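Local coordinates for hypothetical protein PH0495 (Pyrococcus horikoshii, PDB 1X3L) that catalyses the ATP-dependent phosphorylation of D-glycerate to 2-phosphoglycerate, using magnesium as its preferred metal cofactor, at residues A66-L71 / E87-K92; G108-L113 / F137-E142; I288-L293 / L324-E329. All coordinates share one frame; numbering follows the deposited sequence.

Contact 1. Residues A66-L71 / E87-K92; sequences AIEDIL and ELKRIK
The carboxylate of Glu68 is the flat group on which this contact turns. Over one side of its plane lies the end of Ile91, whose CD1 is 3.7 Å from Glu68 CG, and CB of Leu88 stands on that same side, 3.6 Å from Glu68 OE1. On the opposite side is CB of Lys89. Between these apolar groups the two oxygens face the backbone of the loop, where OE1 and OE2 accept from the N-H groups of two consecutive residues. Lys89 N reaches Glu68 OE1 at 3.1 Å through the syn lone pair, the one on the side of the other oxygen. Arg90 N comes closer to Glu68 OE2, at 2.7 Å, again from the syn side but 17° out of the carboxylate plane. Held at both oxygens, the group has little freedom to turn about its last bond. The reach comes from a chain that leaves with CG beside the backbone N (chi1 -66°) and then runs extended, carrying the acid straight out from the helix to the loop.

A second, looser link runs beside it. Asp69 OD1 and Lys89 NZ form a long salt bridge of 4.0 Å, the two side chains crossing at about a right angle, while Asp69 OD2 is hydrogen-bonded to the hydroxyl of Tyr24. Leu88 and Ile91 also pack on Ala64, one turn back in the helix, so the loop has an apolar footing beneath the polar grip.

The example illustrates how one acidic side chain can pin a loop through its main-chain N-H groups. Here it ties the loop between parallel strands 75-81 and 92-96 to helix 60-70, the crossover helix of the beta-alpha-beta unit formed with strands 51-56 and 75-81 in a doubly wound alpha/beta domain.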
loop_
_atom_site.group_PDB
_atom_site.type_symbol
_atom_site.label_atom_id
_atom_site.label_comp_id
_atom_site.label_asym_id
_atom_site.label_seq_id
_atom_site.Cartn_x
_atom_site.Cartn_y
_atom_site.Cartn_z
ATOM N N ALA A 66 -15.950 6.536 -6.358
ATOM C CA ALA A 66 -16.058 5.555 -7.434
ATOM C C ALA A 66 -17.326 4.715 -7.270
ATOM O O ALA A 66 -18.042 4.449 -8.240
ATOM C CB ALA A 66 -14.823 4.649 -7.447
ATOM N N ILE A 67 -17.603 4.291 -6.043
ATOM C CA ILE A 67 -18.791 3.488 -5.785
ATOM C C ILE A 67 -20.068 4.271 -6.099
ATOM O O ILE A 67 -20.996 3.733 -6.706
ATOM C CB ILE A 67 -18.826 3.006 -4.321
ATOM C CG1 ILE A 67 -17.666 2.039 -4.067
ATOM C CG2 ILE A 67 -20.147 2.323 -4.023
ATOM C CD1 ILE A 67 -17.726 0.775 -4.901
ATOM N N GLU A 68 -20.115 5.538 -5.689
ATOM C CA GLU A 68 -21.289 6.373 -5.948
ATOM C C GLU A 68 -21.496 6.625 -7.440
ATOM O O GLU A 68 -22.619 6.866 -7.877
ATOM C CB GLU A 68 -21.176 7.731 -5.247
ATOM C CG GLU A 68 -21.188 7.691 -3.735
ATOM C CD GLU A 68 -21.385 9.072 -3.132
ATOM O OE1 GLU A 68 -20.672 10.015 -3.536
ATOM O OE2 GLU A 68 -22.253 9.215 -2.251
ATOM N N ASP A 69 -20.420 6.579 -8.221
ATOM C CA ASP A 69 -20.540 6.821 -9.655
ATOM C C ASP A 69 -21.098 5.629 -10.421
ATOM O O ASP A 69 -21.502 5.768 -11.577
ATOM C CB ASP A 69 -19.191 7.227 -10.263
ATOM C CG ASP A 69 -18.710 8.581 -9.767
ATOM O OD1 ASP A 69 -19.562 9.435 -9.438
ATOM O OD2 ASP A 69 -17.481 8.798 -9.718
ATOM N N ILE A 70 -21.128 4.461 -9.790
ATOM C CA ILE A 70 -21.650 3.278 -10.464
ATOM C C ILE A 70 -22.802 2.618 -9.719
ATOM O O ILE A 70 -23.413 1.682 -10.229
ATOM C CB ILE A 70 -20.546 2.223 -10.688
ATOM C CG1 ILE A 70 -20.010 1.724 -9.343
ATOM C CG2 ILE A 70 -19.430 2.824 -11.525
ATOM C CD1 ILE A 70 -18.935 0.657 -9.472
ATOM N N LEU A 71 -23.099 3.107 -8.520
ATOM C CA LEU A 71 -24.180 2.543 -7.716
ATOM C C LEU A 71 -24.859 3.599 -6.853
ATOM O O LEU A 71 -24.217 4.541 -6.385
ATOM C CB LEU A 71 -23.641 1.430 -6.808
ATOM C CG LEU A 71 -23.115 0.145 -7.454
ATOM C CD1 LEU A 71 -22.381 -0.690 -6.413
ATOM C CD2 LEU A 71 -24.274 -0.642 -8.057
ATOM N N GLU A 87 -15.939 16.423 -0.724
ATOM C CA GLU A 87 -17.342 16.095 -0.490
ATOM C C GLU A 87 -17.899 14.963 -1.350
ATOM O O GLU A 87 -17.429 14.719 -2.462
ATOM C CB GLU A 87 -18.195 17.351 -0.695
ATOM C CG GLU A 87 -17.975 18.020 -2.046
ATOM C CD GLU A 87 -18.775 19.300 -2.213
ATOM O OE1 GLU A 87 -20.024 19.225 -2.247
ATOM O OE2 GLU A 87 -18.156 20.381 -2.313
ATOM N N LEU A 88 -18.916 14.285 -0.820
ATOM C CA LEU A 88 -19.571 13.178 -1.511
ATOM C C LEU A 88 -21.075 13.431 -1.628
ATOM O O LEU A 88 -21.635 14.254 -0.906
ATOM C CB LEU A 88 -19.315 11.864 -0.766
ATOM C CG LEU A 88 -17.858 11.381 -0.775
ATOM C CD1 LEU A 88 -17.698 10.183 0.145
ATOM C CD2 LEU A 88 -17.448 11.023 -2.199
ATOM N N LYS A 89 -21.724 12.711 -2.537
ATOM C CA LYS A 89 -23.153 12.874 -2.771
ATOM C C LYS A 89 -24.062 12.333 -1.675
ATOM O O LYS A 89 -24.959 13.038 -1.213
ATOM C CB LYS A 89 -23.527 12.246 -4.116
ATOM C CG LYS A 89 -22.876 12.952 -5.296
ATOM C CD LYS A 89 -23.081 12.204 -6.603
ATOM C CE LYS A 89 -22.355 12.909 -7.740
ATOM N NZ LYS A 89 -22.439 12.161 -9.021
ATOM N N ARG A 90 -23.841 11.094 -1.251
ATOM C CA ARG A 90 -24.680 10.511 -0.211
ATOM C C ARG A 90 -23.887 9.891 0.931
ATOM O O ARG A 90 -24.445 9.199 1.781
ATOM C CB ARG A 90 -25.608 9.461 -0.817
ATOM C CG ARG A 90 -26.472 9.991 -1.945
ATOM C CD ARG A 90 -27.768 9.219 -2.013
ATOM N NE ARG A 90 -28.483 9.312 -0.744
ATOM C CZ ARG A 90 -29.627 8.691 -0.477
ATOM N NH1 ARG A 90 -30.196 7.924 -1.397
ATOM N NH2 ARG A 90 -30.200 8.839 0.712
ATOM N N ILE A 91 -22.586 10.149 0.951
ATOM C CA ILE A 91 -21.726 9.608 1.991
ATOM C C ILE A 91 -21.160 10.732 2.850
ATOM O O ILE A 91 -20.543 11.671 2.343
ATOM C CB ILE A 91 -20.570 8.793 1.373
ATOM C CG1 ILE A 91 -21.149 7.653 0.534
ATOM C CG2 ILE A 91 -19.666 8.247 2.467
ATOM C CD1 ILE A 91 -20.124 6.895 -0.271
ATOM N N LYS A 92 -21.382 10.627 4.157
ATOM C CA LYS A 92 -20.908 11.629 5.099
ATOM C C LYS A 92 -19.396 11.522 5.218
ATOM O O LYS A 92 -18.848 10.419 5.259
ATOM C CB LYS A 92 -21.559 11.403 6.465
ATOM C CG LYS A 92 -21.156 12.403 7.536
ATOM C CD LYS A 92 -21.750 12.011 8.887
ATOM C CE LYS A 92 -21.451 13.048 9.960
ATOM N NZ LYS A 92 -22.146 14.342 9.701
#

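Contact 2. Residues G108-L113 / F137-E142; sequences GAKEAL and FELPEE
Gly108 opens the contact with its carbonyl O, which lies 3.8 Å from Phe137 CE1 and meets the ring obliquely. One residue on, Ala109 comes closest to the loop in backbone terms and touches three successive residues of it. Its CA is 3.6 Å from Phe137 CE1, its methyl sits over one face of the Phe137 ring, and the same methyl is 3.5 Å from Glu138 O and 3.6 Å from Leu139 CB. A methyl thus fills the angle between ring and main chain. The side chain of Lys110 crosses that of Leu139 at about a right angle, with CG and NZ both 4.1 Å from Leu139 CD1. Glu111 faces elsewhere, toward Lys92 and Ile94 of strand 92-96.

Ala112, one turn after Gly108 and Ala109, meets the ring differently. Its CB lies in the plane of the Phe137 ring, at the edge, 3.4 Å from CZ. Two alanines therefore clasp the same ring, one from above and one at its rim; the ring is brought to them by a chi1 of -166°, with CG anti to the backbone N. Leu113 completes the walk, its CD1 3.5 Å from Leu139 CD2, so that the two branches of Leu139 are shared between Lys110 and Leu113. Phe137 also packs on Leu56 of strand 51-56.

No hydrogen bond joins residues 108-113 to 137-142. The acid of Glu138, whose CB points away from the helix, has partners elsewhere: a salt bridge to Lys177 and a hydrogen bond to Ser174. The chemistry implies a contact held by apolar packing, with small methyls on the helix letting a phenylalanine and a leucine approach closely while the acid of the intervening residue binds on the other side.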
loop_
_atom_site.group_PDB
_atom_site.type_symbol
_atom_site.label_atom_id
_atom_site.label_comp_id
_atom_site.label_asym_id
_atom_site.label_seq_id
_atom_site.Cartn_x
_atom_site.Cartn_y
_atom_site.Cartn_z
ATOM N N GLY A 108 -15.867 8.455 13.771
ATOM C CA GLY A 108 -15.970 7.748 12.507
ATOM C C GLY A 108 -16.381 6.302 12.712
ATOM O O GLY A 108 -17.284 5.807 12.040
ATOM N N ALA A 109 -15.719 5.623 13.644
ATOM C CA ALA A 109 -16.029 4.228 13.942
ATOM C C ALA A 109 -17.479 4.094 14.414
ATOM O O ALA A 109 -18.197 3.183 13.990
ATOM C CB ALA A 109 -15.071 3.694 15.006
ATOM N N LYS A 110 -17.908 5.001 15.288
ATOM C CA LYS A 110 -19.280 4.971 15.792
ATOM C C LYS A 110 -20.259 5.154 14.642
ATOM O O LYS A 110 -21.305 4.503 14.598
ATOM C CB LYS A 110 -19.504 6.070 16.831
ATOM C CG LYS A 110 -18.836 5.815 18.167
ATOM C CD LYS A 110 -19.151 6.942 19.139
ATOM C CE LYS A 110 -18.594 6.661 20.521
ATOM N NZ LYS A 110 -19.224 5.459 21.131
ATOM N N GLU A 111 -19.919 6.044 13.714
ATOM C CA GLU A 111 -20.762 6.288 12.549
ATOM C C GLU A 111 -20.879 5.008 11.728
ATOM O O GLU A 111 -21.950 4.685 11.213
ATOM C CB GLU A 111 -20.162 7.395 11.679
ATOM C CG GLU A 111 -20.345 8.792 12.232
ATOM C CD GLU A 111 -21.768 9.298 12.073
ATOM O OE1 GLU A 111 -22.705 8.629 12.558
ATOM O OE2 GLU A 111 -21.947 10.371 11.460
ATOM N N ALA A 112 -19.770 4.283 11.607
ATOM C CA ALA A 112 -19.761 3.037 10.847
ATOM C C ALA A 112 -20.636 1.972 11.513
ATOM O O ALA A 112 -21.370 1.258 10.835
ATOM C CB ALA A 112 -18.334 2.524 10.693
ATOM N N LEU A 113 -20.558 1.861 12.837
ATOM C CA LEU A 113 -21.367 0.868 13.542
ATOM C C LEU A 113 -22.849 1.189 13.371
ATOM O O LEU A 113 -23.680 0.293 13.214
ATOM C CB LEU A 113 -21.024 0.838 15.035
ATOM C CG LEU A 113 -19.571 0.617 15.464
ATOM C CD1 LEU A 113 -19.568 0.082 16.887
ATOM C CD2 LEU A 113 -18.875 -0.359 14.538
ATOM N N PHE A 137 -9.572 5.164 11.994
ATOM C CA PHE A 137 -10.784 4.415 12.286
ATOM C C PHE A 137 -10.575 3.532 13.509
ATOM O O PHE A 137 -10.048 2.423 13.400
ATOM C CB PHE A 137 -11.116 3.552 11.070
ATOM C CG PHE A 137 -12.489 2.972 11.082
ATOM C CD1 PHE A 137 -13.590 3.751 10.743
ATOM C CD2 PHE A 137 -12.682 1.627 11.378
ATOM C CE1 PHE A 137 -14.867 3.193 10.690
ATOM C CE2 PHE A 137 -13.957 1.062 11.329
ATOM C CZ PHE A 137 -15.047 1.846 10.983
ATOM N N GLU A 138 -10.989 4.023 14.672
ATOM C CA GLU A 138 -10.815 3.263 15.899
ATOM C C GLU A 138 -11.878 3.525 16.956
ATOM O O GLU A 138 -12.391 4.635 17.095
ATOM C CB GLU A 138 -9.424 3.537 16.487
ATOM C CG GLU A 138 -9.153 2.833 17.814
ATOM C CD GLU A 138 -9.421 1.336 17.760
ATOM O OE1 GLU A 138 -8.802 0.641 16.932
ATOM O OE2 GLU A 138 -10.251 0.848 18.550
ATOM N N LEU A 139 -12.202 2.469 17.694
ATOM C CA LEU A 139 -13.180 2.513 18.767
ATOM C C LEU A 139 -12.735 1.491 19.813
ATOM O O LEU A 139 -12.877 0.287 19.615
ATOM C CB LEU A 139 -14.571 2.151 18.235
ATOM C CG LEU A 139 -15.719 2.214 19.248
ATOM C CD1 LEU A 139 -15.801 3.616 19.846
ATOM C CD2 LEU A 139 -17.028 1.843 18.566
ATOM N N PRO A 140 -12.166 1.963 20.932
ATOM C CA PRO A 140 -11.694 1.086 22.010
ATOM C C PRO A 140 -12.804 0.224 22.619
ATOM O O PRO A 140 -13.977 0.580 22.556
ATOM C CB PRO A 140 -11.110 2.069 23.025
ATOM C CG PRO A 140 -10.674 3.225 22.164
ATOM C CD PRO A 140 -11.845 3.370 21.227
ATOM N N GLU A 141 -12.423 -0.913 23.196
ATOM C CA GLU A 141 -13.380 -1.812 23.830
ATOM C C GLU A 141 -13.976 -1.143 25.073
ATOM O O GLU A 141 -13.538 -0.062 25.470
ATOM C CB GLU A 141 -12.699 -3.127 24.211
ATOM C CG GLU A 141 -12.528 -4.115 23.056
ATOM C CD GLU A 141 -13.856 -4.638 22.520
ATOM O OE1 GLU A 141 -14.853 -4.634 23.275
ATOM O OE2 GLU A 141 -13.904 -5.070 21.346
ATOM N N GLU A 142 -14.956 -1.791 25.695
ATOM C CA GLU A 142 -15.620 -1.207 26.860
ATOM C C GLU A 142 -14.694 -0.790 28.005
ATOM O O GLU A 142 -13.772 -1.514 28.381
ATOM C CB GLU A 142 -16.716 -2.150 27.381
ATOM C CG GLU A 142 -16.268 -3.295 28.287
ATOM C CD GLU A 142 -15.293 -4.246 27.625
ATOM O OE1 GLU A 142 -15.381 -4.425 26.391
ATOM O OE2 GLU A 142 -14.448 -4.826 28.347
#

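Contact 3. Residues I288-L293 / L324-E329; sequences IMTTTL and LVFGGE
Met289 and Phe326 lie side by side, the CG of the methionine over one ring face in a CH-pi contact 3.7 Å from the centroid, with SD further off and oblique. Alongside them the backbones pair in parallel. Val325 O accepts from Met289 N at 2.7 Å in the carbonyl plane; Gly327 N gives to Thr290 O, tilted 35° from that carbonyl's plane. After a corner at Thr291, Gly327 O takes Leu293 N and Leu293 O takes Glu329 N, at 2.9 Å. Two beta bulges shift the register. At the corner Thr290 OG1, anti to its own N (chi1 -175°), accepts from Thr292 N at 3.1 Å, an ST turn. On its far side the inner strand is satisfied by strand 427-435, and Glu329 OE1 by Ser427. Gly328 has backbone angles that call for glycine, and a CB there would strike Leu293 O.

With an alanine in place of Phe326, Met289 would probably lose its aromatic seat and a gap would open against Ile304 of helix 297-314. Adjacent parallel strands 285-290 and 322-328, joined through that helix, form a beta-alpha-beta crossover at the border of the mixed sheet.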
loop_
_atom_site.group_PDB
_atom_site.type_symbol
_atom_site.label_atom_id
_atom_site.label_comp_id
_atom_site.label_asym_id
_atom_site.label_seq_id
_atom_site.Cartn_x
_atom_site.Cartn_y
_atom_site.Cartn_z
ATOM N N ILE A 288 7.510 -10.473 -14.760
ATOM C CA ILE A 288 7.508 -9.893 -13.427
ATOM C C ILE A 288 8.473 -10.779 -12.653
ATOM O O ILE A 288 8.186 -11.951 -12.394
ATOM C CB ILE A 288 6.106 -9.935 -12.800
ATOM C CG1 ILE A 288 5.158 -9.037 -13.608
ATOM C CG2 ILE A 288 6.170 -9.476 -11.354
ATOM C CD1 ILE A 288 3.698 -9.145 -13.207
ATOM N N MET A 289 9.629 -10.215 -12.318
ATOM C CA MET A 289 10.682 -10.937 -11.614
ATOM C C MET A 289 10.362 -11.147 -10.142
ATOM O O MET A 289 10.734 -12.167 -9.561
ATOM C CB MET A 289 12.008 -10.181 -11.762
ATOM C CG MET A 289 12.359 -9.841 -13.207
ATOM S SD MET A 289 12.447 -11.296 -14.296
ATOM C CE MET A 289 14.072 -11.942 -13.866
ATOM N N THR A 290 9.677 -10.172 -9.551
ATOM C CA THR A 290 9.282 -10.244 -8.151
ATOM C C THR A 290 8.453 -9.027 -7.758
ATOM O O THR A 290 8.465 -7.999 -8.438
ATOM C CB THR A 290 10.510 -10.326 -7.204
ATOM O OG1 THR A 290 10.055 -10.508 -5.858
ATOM C CG2 THR A 290 11.337 -9.046 -7.267
ATOM N N THR A 291 7.726 -9.154 -6.658
ATOM C CA THR A 291 6.904 -8.065 -6.152
ATOM C C THR A 291 7.243 -7.863 -4.682
ATOM O O THR A 291 6.567 -7.114 -3.977
ATOM C CB THR A 291 5.401 -8.387 -6.263
ATOM O OG1 THR A 291 5.139 -9.653 -5.647
ATOM C CG2 THR A 291 4.971 -8.433 -7.722
ATOM N N THR A 292 8.303 -8.530 -4.235
ATOM C CA THR A 292 8.735 -8.444 -2.846
ATOM C C THR A 292 10.227 -8.135 -2.714
ATOM O O THR A 292 10.885 -8.582 -1.769
ATOM C CB THR A 292 8.423 -9.758 -2.091
ATOM O OG1 THR A 292 9.082 -10.858 -2.734
ATOM C CG2 THR A 292 6.925 -10.014 -2.082
ATOM N N LEU A 293 10.758 -7.380 -3.670
ATOM C CA LEU A 293 12.159 -6.992 -3.639
ATOM C C LEU A 293 12.397 -6.156 -2.386
ATOM O O LEU A 293 11.634 -5.231 -2.089
ATOM C CB LEU A 293 12.507 -6.150 -4.869
ATOM C CG LEU A 293 13.939 -5.614 -4.931
ATOM C CD1 LEU A 293 14.868 -6.747 -5.327
ATOM C CD2 LEU A 293 14.042 -4.473 -5.942
ATOM N N LEU A 324 11.438 -6.268 -18.010
ATOM C CA LEU A 324 11.480 -6.976 -16.734
ATOM C C LEU A 324 10.945 -6.048 -15.655
ATOM O O LEU A 324 11.259 -4.860 -15.636
ATOM C CB LEU A 324 12.912 -7.398 -16.384
ATOM C CG LEU A 324 13.539 -8.596 -17.107
ATOM C CD1 LEU A 324 13.578 -8.359 -18.597
ATOM C CD2 LEU A 324 14.939 -8.812 -16.578
ATOM N N VAL A 325 10.134 -6.593 -14.753
ATOM C CA VAL A 325 9.551 -5.788 -13.689
ATOM C C VAL A 325 9.937 -6.308 -12.308
ATOM O O VAL A 325 9.784 -7.497 -12.009
ATOM C CB VAL A 325 8.007 -5.752 -13.818
ATOM C CG1 VAL A 325 7.418 -4.728 -12.854
ATOM C CG2 VAL A 325 7.614 -5.416 -15.258
ATOM N N PHE A 326 10.443 -5.406 -11.473
ATOM C CA PHE A 326 10.855 -5.742 -10.113
ATOM C C PHE A 326 10.114 -4.808 -9.151
ATOM O O PHE A 326 10.345 -3.600 -9.155
ATOM C CB PHE A 326 12.361 -5.516 -9.927
ATOM C CG PHE A 326 13.235 -6.280 -10.891
ATOM C CD1 PHE A 326 13.837 -7.473 -10.510
ATOM C CD2 PHE A 326 13.523 -5.761 -12.150
ATOM C CE1 PHE A 326 14.724 -8.138 -11.366
ATOM C CE2 PHE A 326 14.406 -6.414 -13.015
ATOM C CZ PHE A 326 15.008 -7.602 -12.624
ATOM N N GLY A 327 9.233 -5.360 -8.329
ATOM C CA GLY A 327 8.502 -4.534 -7.389
ATOM C C GLY A 327 8.891 -4.838 -5.956
ATOM O O GLY A 327 9.402 -5.925 -5.656
ATOM N N GLY A 328 8.653 -3.870 -5.076
ATOM C CA GLY A 328 8.966 -4.023 -3.664
ATOM C C GLY A 328 9.290 -2.668 -3.070
ATOM O O GLY A 328 8.658 -1.671 -3.404
ATOM N N GLU A 329 10.281 -2.621 -2.188
ATOM C CA GLU A 329 10.686 -1.360 -1.580
ATOM C C GLU A 329 12.096 -1.530 -1.029
ATOM O O GLU A 329 12.302 -2.238 -0.042
ATOM C CB GLU A 329 9.724 -0.961 -0.452
ATOM C CG GLU A 329 9.917 0.482 0.032
ATOM C CD GLU A 329 9.188 1.524 -0.827
ATOM O OE1 GLU A 329 9.097 1.359 -2.058
ATOM O OE2 GLU A 329 8.711 2.529 -0.265
#

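Overall arrangement
The three contacts follow one another along the chain, each closing before the next opens. Contacts 1 and 2 both belong to the DUF4147 region, with centres about 22 Å apart, and pack around the six-stranded parallel sheet; they touch where Lys92 CD meets Glu111 OE2 at 3.1 Å. Contact 3 lies on the mixed sheet of the MOFRL region, its centre about 34 Å from that of contact 1 and about 37 Å from that of contact 2, across the centre of the chain. The side chains of Phe137 and Glu329 lie about 11 and 12 Å from that of Lys58, a substrate-binding residue by similarity, consistent with a site lying between the two parts of the chain.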